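Local coordinates for proton-dependent oligopeptide transporter family protein (Xanthomonas campestris, PDB 6EI3) that probably couples proton movement to the uptake of peptides across the membrane, as a major facilitator superfamily transporter of the POT family, captured here in an auto-inhibited state, at residues V126-Q131 with R192-P197; R211-A216 with W269-A274. All coordinates share one frame; numbering follows the deposited sequence.

Interaction 1 of 2, residues V126-Q131 with R192-P197; sequences VDQFDQ and RYVRVP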
ATOM      1  N   VAL A 126      20.929  -4.659  -0.161  1.00 29.12           N
ATOM      2  CA  VAL A 126      21.409  -6.028  -0.448  1.00 30.97           C
ATOM      3  C   VAL A 126      22.704  -5.977  -1.317  1.00 35.46           C
ATOM      4  O   VAL A 126      23.636  -6.735  -1.057  1.00 35.27           O
ATOM      5  CB  VAL A 126      20.302  -6.929  -1.067  1.00 35.08           C
ATOM      6  CG1 VAL A 126      20.817  -8.341  -1.360  1.00 35.35           C
ATOM      7  CG2 VAL A 126      19.076  -6.996  -0.165  1.00 33.99           C
ATOM      8  N   ASP A 127      22.773  -5.024  -2.283  1.00 32.41           N
ATOM      9  CA  ASP A 127      23.938  -4.791  -3.169  1.00 32.80           C
ATOM     10  C   ASP A 127      25.228  -4.526  -2.383  1.00 36.92           C
ATOM     11  O   ASP A 127      26.299  -4.746  -2.914  1.00 37.51           O
ATOM     12  CB  ASP A 127      23.699  -3.553  -4.072  1.00 32.94           C
ATOM     13  CG  ASP A 127      22.686  -3.723  -5.188  1.00 41.67           C
ATOM     14  OD1 ASP A 127      22.231  -4.869  -5.414  1.00 41.93           O
ATOM     15  OD2 ASP A 127      22.338  -2.702  -5.837  1.00 39.97           O
ATOM     16  N   GLN A 128      25.129  -4.012  -1.146  1.00 33.09           N
ATOM     17  CA  GLN A 128      26.303  -3.677  -0.332  1.00 33.29           C
ATOM     18  C   GLN A 128      27.061  -4.890   0.184  1.00 39.45           C
ATOM     19  O   GLN A 128      28.205  -4.742   0.605  1.00 37.73           O
ATOM     20  CB  GLN A 128      25.936  -2.726   0.815  1.00 33.65           C
ATOM     21  CG  GLN A 128      25.185  -1.458   0.359  1.00 29.46           C
ATOM     22  CD  GLN A 128      25.851  -0.786  -0.817  1.00 37.00           C
ATOM     23  OE1 GLN A 128      27.041  -0.472  -0.783  1.00 31.17           O
ATOM     24  NE2 GLN A 128      25.110  -0.611  -1.913  1.00 28.64           N
ATOM     25  N   PHE A 129      26.432  -6.085   0.132  1.00 39.29           N
ATOM     26  CA  PHE A 129      27.019  -7.363   0.558  1.00 40.96           C
ATOM     27  C   PHE A 129      27.593  -8.101  -0.650  1.00 49.21           C
ATOM     28  O   PHE A 129      26.909  -8.216  -1.671  1.00 47.68           O
ATOM     29  CB  PHE A 129      25.938  -8.246   1.230  1.00 41.30           C
ATOM     30  CG  PHE A 129      25.416  -7.685   2.529  1.00 42.00           C
ATOM     31  CD1 PHE A 129      24.333  -6.810   2.543  1.00 42.46           C
ATOM     32  CD2 PHE A 129      26.007  -8.028   3.742  1.00 44.22           C
ATOM     33  CE1 PHE A 129      23.852  -6.285   3.742  1.00 42.43           C
ATOM     34  CE2 PHE A 129      25.522  -7.503   4.946  1.00 46.02           C
ATOM     35  CZ  PHE A 129      24.449  -6.632   4.936  1.00 43.05           C
ATOM     36  N   ASP A 130      28.819  -8.650  -0.531  1.00 52.38           N
ATOM     37  CA  ASP A 130      29.403  -9.431  -1.633  1.00 54.93           C
ATOM     38  C   ASP A 130      28.520 -10.659  -1.932  1.00 60.24           C
ATOM     39  O   ASP A 130      27.825 -11.128  -1.034  1.00 58.46           O
ATOM     40  CB  ASP A 130      30.878  -9.786  -1.387  1.00 59.21           C
ATOM     41  CG  ASP A 130      31.138 -10.732  -0.232  1.00 77.05           C
ATOM     42  OD1 ASP A 130      31.008 -11.958  -0.431  1.00 79.23           O
ATOM     43  OD2 ASP A 130      31.556 -10.251   0.848  1.00 84.29           O
ATOM     44  N   GLN A 131      28.482 -11.105  -3.206  1.00 59.47           N
ATOM     45  CA  GLN A 131      27.637 -12.188  -3.733  1.00 60.11           C
ATOM     46  C   GLN A 131      27.667 -13.507  -2.909  1.00 66.31           C
ATOM     47  O   GLN A 131      26.688 -14.258  -2.953  1.00 66.23           O
ATOM     48  CB  GLN A 131      27.978 -12.453  -5.214  1.00 62.40           C
ATOM     49  CG  GLN A 131      26.768 -12.762  -6.096  1.00 69.90           C
ATOM     50  CD  GLN A 131      25.926 -11.564  -6.474  1.00 84.16           C
ATOM     51  OE1 GLN A 131      26.426 -10.486  -6.812  1.00 81.67           O
ATOM     52  NE2 GLN A 131      24.618 -11.754  -6.500  1.00 72.26           N
ATOM     53  N   ARG A 192      31.431   5.252  -0.348  1.00 35.53           N
ATOM     54  CA  ARG A 192      31.582   3.896   0.189  1.00 35.86           C
ATOM     55  C   ARG A 192      30.647   2.872  -0.475  1.00 37.27           C
ATOM     56  O   ARG A 192      30.892   1.674  -0.351  1.00 38.33           O
ATOM     57  CB  ARG A 192      31.282   3.911   1.706  1.00 38.04           C
ATOM     58  CG  ARG A 192      32.201   4.786   2.558  1.00 52.27           C
ATOM     59  CD  ARG A 192      31.823   4.638   4.022  1.00 67.66           C
ATOM     60  NE  ARG A 192      32.375   5.701   4.864  1.00 79.68           N
ATOM     61  CZ  ARG A 192      32.780   5.532   6.119  1.00 95.09           C
ATOM     62  NH1 ARG A 192      32.715   4.336   6.692  1.00 79.99           N
ATOM     63  NH2 ARG A 192      33.263   6.557   6.809  1.00 86.40           N
ATOM     64  N   TYR A 193      29.568   3.323  -1.145  1.00 30.09           N
ATOM     65  CA  TYR A 193      28.620   2.368  -1.732  1.00 28.58           C
ATOM     66  C   TYR A 193      29.126   1.537  -2.896  1.00 34.54           C
ATOM     67  O   TYR A 193      29.934   1.999  -3.706  1.00 33.07           O
ATOM     68  CB  TYR A 193      27.326   3.048  -2.170  1.00 27.98           C
ATOM     69  CG  TYR A 193      26.594   3.793  -1.078  1.00 28.10           C
ATOM     70  CD1 TYR A 193      26.411   3.228   0.181  1.00 29.81           C
ATOM     71  CD2 TYR A 193      26.067   5.062  -1.309  1.00 28.00           C
ATOM     72  CE1 TYR A 193      25.743   3.923   1.194  1.00 27.69           C
ATOM     73  CE2 TYR A 193      25.359   5.741  -0.326  1.00 28.04           C
ATOM     74  CZ  TYR A 193      25.217   5.176   0.931  1.00 31.12           C
ATOM     75  OH  TYR A 193      24.558   5.874   1.905  1.00 28.60           O
ATOM     76  N   VAL A 194      28.575   0.312  -2.985  1.00 30.51           N
ATOM     77  CA  VAL A 194      28.699  -0.616  -4.096  1.00 29.72           C
ATOM     78  C   VAL A 194      27.629  -0.128  -5.102  1.00 32.01           C
ATOM     79  O   VAL A 194      26.463  -0.007  -4.723  1.00 28.49           O
ATOM     80  CB  VAL A 194      28.443  -2.090  -3.647  1.00 32.99           C
ATOM     81  CG1 VAL A 194      28.403  -3.040  -4.860  1.00 32.86           C
ATOM     82  CG2 VAL A 194      29.525  -2.541  -2.652  1.00 33.83           C
ATOM     83  N   ARG A 195      28.023   0.168  -6.372  1.00 29.65           N
ATOM     84  CA  ARG A 195      27.051   0.623  -7.385  1.00 28.60           C
ATOM     85  C   ARG A 195      27.099  -0.402  -8.507  1.00 32.23           C
ATOM     86  O   ARG A 195      28.002  -0.376  -9.351  1.00 30.57           O
ATOM     87  CB  ARG A 195      27.344   2.057  -7.869  1.00 27.16           C
ATOM     88  CG  ARG A 195      27.242   3.090  -6.763  1.00 34.41           C
ATOM     89  CD  ARG A 195      27.492   4.502  -7.239  1.00 34.60           C
ATOM     90  NE  ARG A 195      27.927   5.349  -6.125  1.00 34.69           N
ATOM     91  CZ  ARG A 195      27.987   6.677  -6.164  1.00 44.75           C
ATOM     92  NH1 ARG A 195      27.615   7.331  -7.251  1.00 27.15           N
ATOM     93  NH2 ARG A 195      28.404   7.358  -5.103  1.00 36.31           N
ATOM     94  N   VAL A 196      26.169  -1.365  -8.450  1.00 30.36           N
ATOM     95  CA  VAL A 196      26.164  -2.524  -9.369  1.00 31.58           C
ATOM     96  C   VAL A 196      25.749  -2.138 -10.799  1.00 35.66           C
ATOM     97  O   VAL A 196      25.121  -1.095 -10.965  1.00 34.18           O
ATOM     98  CB  VAL A 196      25.313  -3.703  -8.807  1.00 34.84           C
ATOM     99  CG1 VAL A 196      25.844  -4.178  -7.459  1.00 34.08           C
ATOM    100  CG2 VAL A 196      23.822  -3.335  -8.717  1.00 33.58           C
ATOM    101  N   PRO A 197      26.077  -2.941 -11.850  1.00 35.04           N
ATOM    102  CA  PRO A 197      25.611  -2.575 -13.202  1.00 34.61           C
ATOM    103  C   PRO A 197      24.078  -2.549 -13.294  1.00 36.54           C
ATOM    104  O   PRO A 197      23.380  -3.082 -12.429  1.00 34.08           O
ATOM    105  CB  PRO A 197      26.187  -3.694 -14.092  1.00 37.58           C
ATOM    106  CG  PRO A 197      27.291  -4.336 -13.282  1.00 42.41           C
ATOM    107  CD  PRO A 197      26.811  -4.227 -11.864  1.00 36.35           C
TER
HETATM  108  O   HOH W   1      24.118  -0.765  -6.354  1.00 26.95           O
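Gln-128 sets its side-chain amide edge-on against the backbone of Val-194, pairing with its N-H and its carbonyl. Val-194 N donates to Gln-128 OE1 at 2.8 Å, almost perfectly straight at 178° and on a lone pair of the amide oxygen. In return Gln-128 NE2 gives a longer bond of 3.2 Å to Val-194 O, also in the carbonyl plane. A side chain thus imitates the edge of a β-strand for one residue of an irregular segment. A bend at chi2 (-48°) folds the glutamine chain so that its amide reaches Val-194. Both amide atoms have second partners: OE1 accepts from Gln-3 NE2 and NE2 also donates to Phe-124 O, which is consistent with this choice of flip.

Beside this pair, Asp-127 and Val-196 cross at about a right angle. Val-196 CG2 lies 3.3 Å from Asp-127 OD2, and the same oxygen receives the salt bridge of Lys-75. One water, 2.7 Å from Asp-127 OD2, donates to that carboxylate and to Val-194 O while accepting from Val-196 N. Val-194 CG1 rests against Asp-127 O at 3.3 Å.

The contact joins the end of helix 121-127 to the loop that follows helix 168-188. Tyr-193 ties that loop inward, its OH bonded to Phe-186 O and its side chain packed on Phe-6 and Ile-7 of helix 4-22.

Interaction 2 of 2, residues R211-A216 with W269-A274; sequences RSALLA and WQLERA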
ATOM      1  N   ARG A 211       5.182 -10.121 -24.285  1.00 58.85           N
ATOM      2  CA  ARG A 211       5.317  -9.564 -25.639  1.00 60.75           C
ATOM      3  C   ARG A 211       5.187 -10.690 -26.662  1.00 64.83           C
ATOM      4  O   ARG A 211       4.365 -10.582 -27.570  1.00 65.57           O
ATOM      5  CB  ARG A 211       6.679  -8.854 -25.781  1.00 64.08           C
ATOM      6  CG  ARG A 211       6.868  -8.000 -27.043  1.00 76.82           C
ATOM      7  CD  ARG A 211       8.220  -7.285 -27.054  1.00 88.40           C
ATOM      8  NE  ARG A 211       8.397  -6.399 -25.893  1.00 99.52           N
ATOM      9  CZ  ARG A 211       9.331  -6.550 -24.956  1.00110.92           C
ATOM     10  NH1 ARG A 211      10.216  -7.536 -25.040  1.00 97.35           N
ATOM     11  NH2 ARG A 211       9.396  -5.704 -23.935  1.00 94.31           N
ATOM     12  N   SER A 212       5.947 -11.796 -26.471  1.00 61.01           N
ATOM     13  CA  SER A 212       5.899 -12.966 -27.353  1.00 61.81           C
ATOM     14  C   SER A 212       4.540 -13.656 -27.318  1.00 67.70           C
ATOM     15  O   SER A 212       4.050 -14.038 -28.367  1.00 69.62           O
ATOM     16  CB  SER A 212       6.993 -13.960 -26.999  1.00 63.43           C
ATOM     17  OG  SER A 212       8.281 -13.411 -27.213  1.00 69.59           O
ATOM     18  N   ALA A 213       3.921 -13.791 -26.123  1.00 63.49           N
ATOM     19  CA  ALA A 213       2.604 -14.419 -25.941  1.00 63.08           C
ATOM     20  C   ALA A 213       1.509 -13.682 -26.704  1.00 65.40           C
ATOM     21  O   ALA A 213       0.761 -14.322 -27.434  1.00 65.82           O
ATOM     22  CB  ALA A 213       2.249 -14.486 -24.457  1.00 62.34           C
ATOM     23  N   LEU A 214       1.422 -12.341 -26.541  1.00 60.60           N
ATOM     24  CA  LEU A 214       0.412 -11.499 -27.196  1.00 60.30           C
ATOM     25  C   LEU A 214       0.593 -11.366 -28.717  1.00 65.86           C
ATOM     26  O   LEU A 214      -0.401 -11.410 -29.446  1.00 65.74           O
ATOM     27  CB  LEU A 214       0.345 -10.100 -26.543  1.00 58.63           C
ATOM     28  CG  LEU A 214      -0.280  -9.984 -25.143  1.00 60.44           C
ATOM     29  CD1 LEU A 214       0.124  -8.680 -24.479  1.00 58.58           C
ATOM     30  CD2 LEU A 214      -1.798 -10.080 -25.192  1.00 61.54           C
ATOM     31  N   LEU A 215       1.847 -11.193 -29.192  1.00 63.90           N
ATOM     32  CA  LEU A 215       2.152 -11.014 -30.624  1.00 65.91           C
ATOM     33  C   LEU A 215       2.202 -12.301 -31.451  1.00 72.34           C
ATOM     34  O   LEU A 215       1.934 -12.236 -32.654  1.00 75.11           O
ATOM     35  CB  LEU A 215       3.460 -10.224 -30.839  1.00 65.76           C
ATOM     36  CG  LEU A 215       3.537  -8.775 -30.340  1.00 69.09           C
ATOM     37  CD1 LEU A 215       4.969  -8.275 -30.382  1.00 69.17           C
ATOM     38  CD2 LEU A 215       2.646  -7.848 -31.144  1.00 71.62           C
ATOM     39  N   ALA A 216       2.583 -13.451 -30.850  1.00 68.16           N
ATOM     40  CA  ALA A 216       2.679 -14.726 -31.583  1.00 69.47           C
ATOM     41  C   ALA A 216       1.380 -15.162 -32.246  1.00 73.54           C
ATOM     42  O   ALA A 216       0.313 -15.108 -31.636  1.00 70.20           O
ATOM     43  CB  ALA A 216       3.203 -15.838 -30.684  1.00 69.77           C
ATOM     44  N   TRP A 269      -4.683 -15.872 -22.136  1.00 62.03           N
ATOM     45  CA  TRP A 269      -5.337 -16.474 -23.303  1.00 64.04           C
ATOM     46  C   TRP A 269      -4.349 -17.122 -24.277  1.00 65.27           C
ATOM     47  O   TRP A 269      -4.623 -18.212 -24.781  1.00 66.83           O
ATOM     48  CB  TRP A 269      -6.119 -15.394 -24.071  1.00 64.67           C
ATOM     49  CG  TRP A 269      -7.587 -15.311 -23.783  1.00 67.00           C
ATOM     50  CD1 TRP A 269      -8.183 -14.631 -22.762  1.00 69.11           C
ATOM     51  CD2 TRP A 269      -8.646 -15.803 -24.610  1.00 68.97           C
ATOM     52  NE1 TRP A 269      -9.552 -14.705 -22.877  1.00 69.96           N
ATOM     53  CE2 TRP A 269      -9.865 -15.421 -24.002  1.00 73.22           C
ATOM     54  CE3 TRP A 269      -8.691 -16.565 -25.788  1.00 72.04           C
ATOM     55  CZ2 TRP A 269     -11.112 -15.766 -24.538  1.00 74.11           C
ATOM     56  CZ3 TRP A 269      -9.926 -16.906 -26.315  1.00 75.26           C
ATOM     57  CH2 TRP A 269     -11.117 -16.512 -25.691  1.00 75.65           C
ATOM     58  N   GLN A 270      -3.229 -16.429 -24.572  1.00 57.85           N
ATOM     59  CA  GLN A 270      -2.233 -16.826 -25.570  1.00 57.32           C
ATOM     60  C   GLN A 270      -0.847 -17.167 -25.008  1.00 57.75           C
ATOM     61  O   GLN A 270       0.112 -17.202 -25.779  1.00 57.43           O
ATOM     62  CB  GLN A 270      -2.068 -15.678 -26.590  1.00 58.82           C
ATOM     63  CG  GLN A 270      -3.280 -15.356 -27.440  1.00 64.44           C
ATOM     64  CD  GLN A 270      -3.103 -14.116 -28.299  1.00 69.13           C
ATOM     65  OE1 GLN A 270      -4.077 -13.478 -28.675  1.00 59.45           O
ATOM     66  NE2 GLN A 270      -1.872 -13.731 -28.634  1.00 55.60           N
ATOM     67  N   LEU A 271      -0.720 -17.409 -23.691  1.00 52.38           N
ATOM     68  CA  LEU A 271       0.575 -17.696 -23.068  1.00 50.72           C
ATOM     69  C   LEU A 271       1.255 -18.960 -23.619  1.00 56.27           C
ATOM     70  O   LEU A 271       2.487 -18.989 -23.715  1.00 55.91           O
ATOM     71  CB  LEU A 271       0.463 -17.733 -21.531  1.00 48.72           C
ATOM     72  CG  LEU A 271       1.754 -17.911 -20.747  1.00 52.00           C
ATOM     73  CD1 LEU A 271       2.780 -16.825 -21.065  1.00 51.54           C
ATOM     74  CD2 LEU A 271       1.475 -17.966 -19.294  1.00 52.46           C
ATOM     75  N   GLU A 272       0.469 -19.973 -24.011  1.00 54.31           N
ATOM     76  CA  GLU A 272       1.019 -21.207 -24.583  1.00 56.26           C
ATOM     77  C   GLU A 272       1.758 -20.978 -25.912  1.00 63.17           C
ATOM     78  O   GLU A 272       2.646 -21.760 -26.234  1.00 63.98           O
ATOM     79  CB  GLU A 272      -0.047 -22.312 -24.712  1.00 58.49           C
ATOM     80  CG  GLU A 272      -0.514 -22.869 -23.371  1.00 66.55           C
ATOM     81  CD  GLU A 272       0.559 -23.472 -22.483  1.00 84.17           C
ATOM     82  OE1 GLU A 272       1.254 -24.410 -22.938  1.00 77.23           O
ATOM     83  OE2 GLU A 272       0.701 -23.012 -21.327  1.00 74.76           O
ATOM     84  N   ARG A 273       1.452 -19.874 -26.642  1.00 60.66           N
ATOM     85  CA  ARG A 273       2.109 -19.528 -27.923  1.00 61.68           C
ATOM     86  C   ARG A 273       3.558 -19.008 -27.730  1.00 65.15           C
ATOM     87  O   ARG A 273       4.254 -18.749 -28.718  1.00 65.31           O
ATOM     88  CB  ARG A 273       1.284 -18.501 -28.712  1.00 60.83           C
ATOM     89  CG  ARG A 273      -0.166 -18.886 -28.964  1.00 64.68           C
ATOM     90  CD  ARG A 273      -0.858 -17.745 -29.659  1.00 65.06           C
ATOM     91  NE  ARG A 273      -2.280 -17.997 -29.881  1.00 66.96           N
ATOM     92  CZ  ARG A 273      -3.038 -17.269 -30.693  1.00 75.84           C
ATOM     93  NH1 ARG A 273      -2.509 -16.266 -31.387  1.00 57.94           N
ATOM     94  NH2 ARG A 273      -4.325 -17.555 -30.841  1.00 60.95           N
ATOM     95  N   ALA A 274       4.000 -18.846 -26.462  1.00 59.21           N
ATOM     96  CA  ALA A 274       5.352 -18.406 -26.114  1.00 58.12           C
ATOM     97  C   ALA A 274       6.303 -19.594 -25.875  1.00 62.85           C
ATOM     98  O   ALA A 274       7.520 -19.401 -25.906  1.00 60.84           O
ATOM     99  CB  ALA A 274       5.307 -17.518 -24.874  1.00 56.85           C
TER
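The guanidinium of Arg-273 is covered on one face by Gln-270 CG, 3.7 Å above the plane and over its centre, while Ala-216 O sits at the edge. Arg-273 NH1 donates to Ala-216 O at 3.1 Å with the oxygen only 1° out of the guanidinium plane. An extended chain from CG to NE carries the group alongside Ala-216, whose CB meets Arg-273 CB at 3.8 Å.

The second flat group, the amide of Gln-270, uses its nitrogen twice. Gln-270 NE2 reaches Ala-213 O at 3.0 Å on a lone pair, with the acceptor tilted slightly from the amide plane. It also approaches Leu-214 O at 2.9 Å, where the donor stands 47° out of the carbonyl plane and the bond is more bent (139°). Next to these bonds Ala-213, on helix 206-215, packs against the 3-10 turn and the residue after it: Ala-213 CB meets Leu-271 CD1 at 4.2 Å and Ala-274 CB at 4.3 Å.

Three carbonyls from the last turn of helix 206-215 and the residue just after it therefore receive side-chain donors from the end of helix 248-270 and the 3-10 turn beyond. The cationic arginine, which also binds Gly-222 O, would probably be favoured by the partial negative charge of this C-terminal helix end. Because Gln-270 OE1 accepts from Leu-226 N, the amide is held at both ends, its nitrogen by two carbonyls and its oxygen by that backbone N-H.

How the interactions relate
After five helices, from 4-22 to 100-117, the chain reaches helix 121-127, whose end opens interaction 1; this closes a loop of 60 intervening residues, largely the two long helices 137-165 and 168-188, when the segment 192-197 returns. Thirteen residues, 198-210, which take in the start of helix 206-215, lead on to interaction 2; this closes at the end of helix 248-270, after helix 224-239 and the short helix 243-246. The two loops follow in series, neither nesting nor crossing. The centres of interactions 1 and 2 lie about 36 Å apart, and the nearest atoms of interactions 1 and 2 about 18 Å apart. Interaction 1 ties the end of helix 121-127 to the loop after helix 168-188, and interaction 2 joins the ends of helices 206-215 and 248-270.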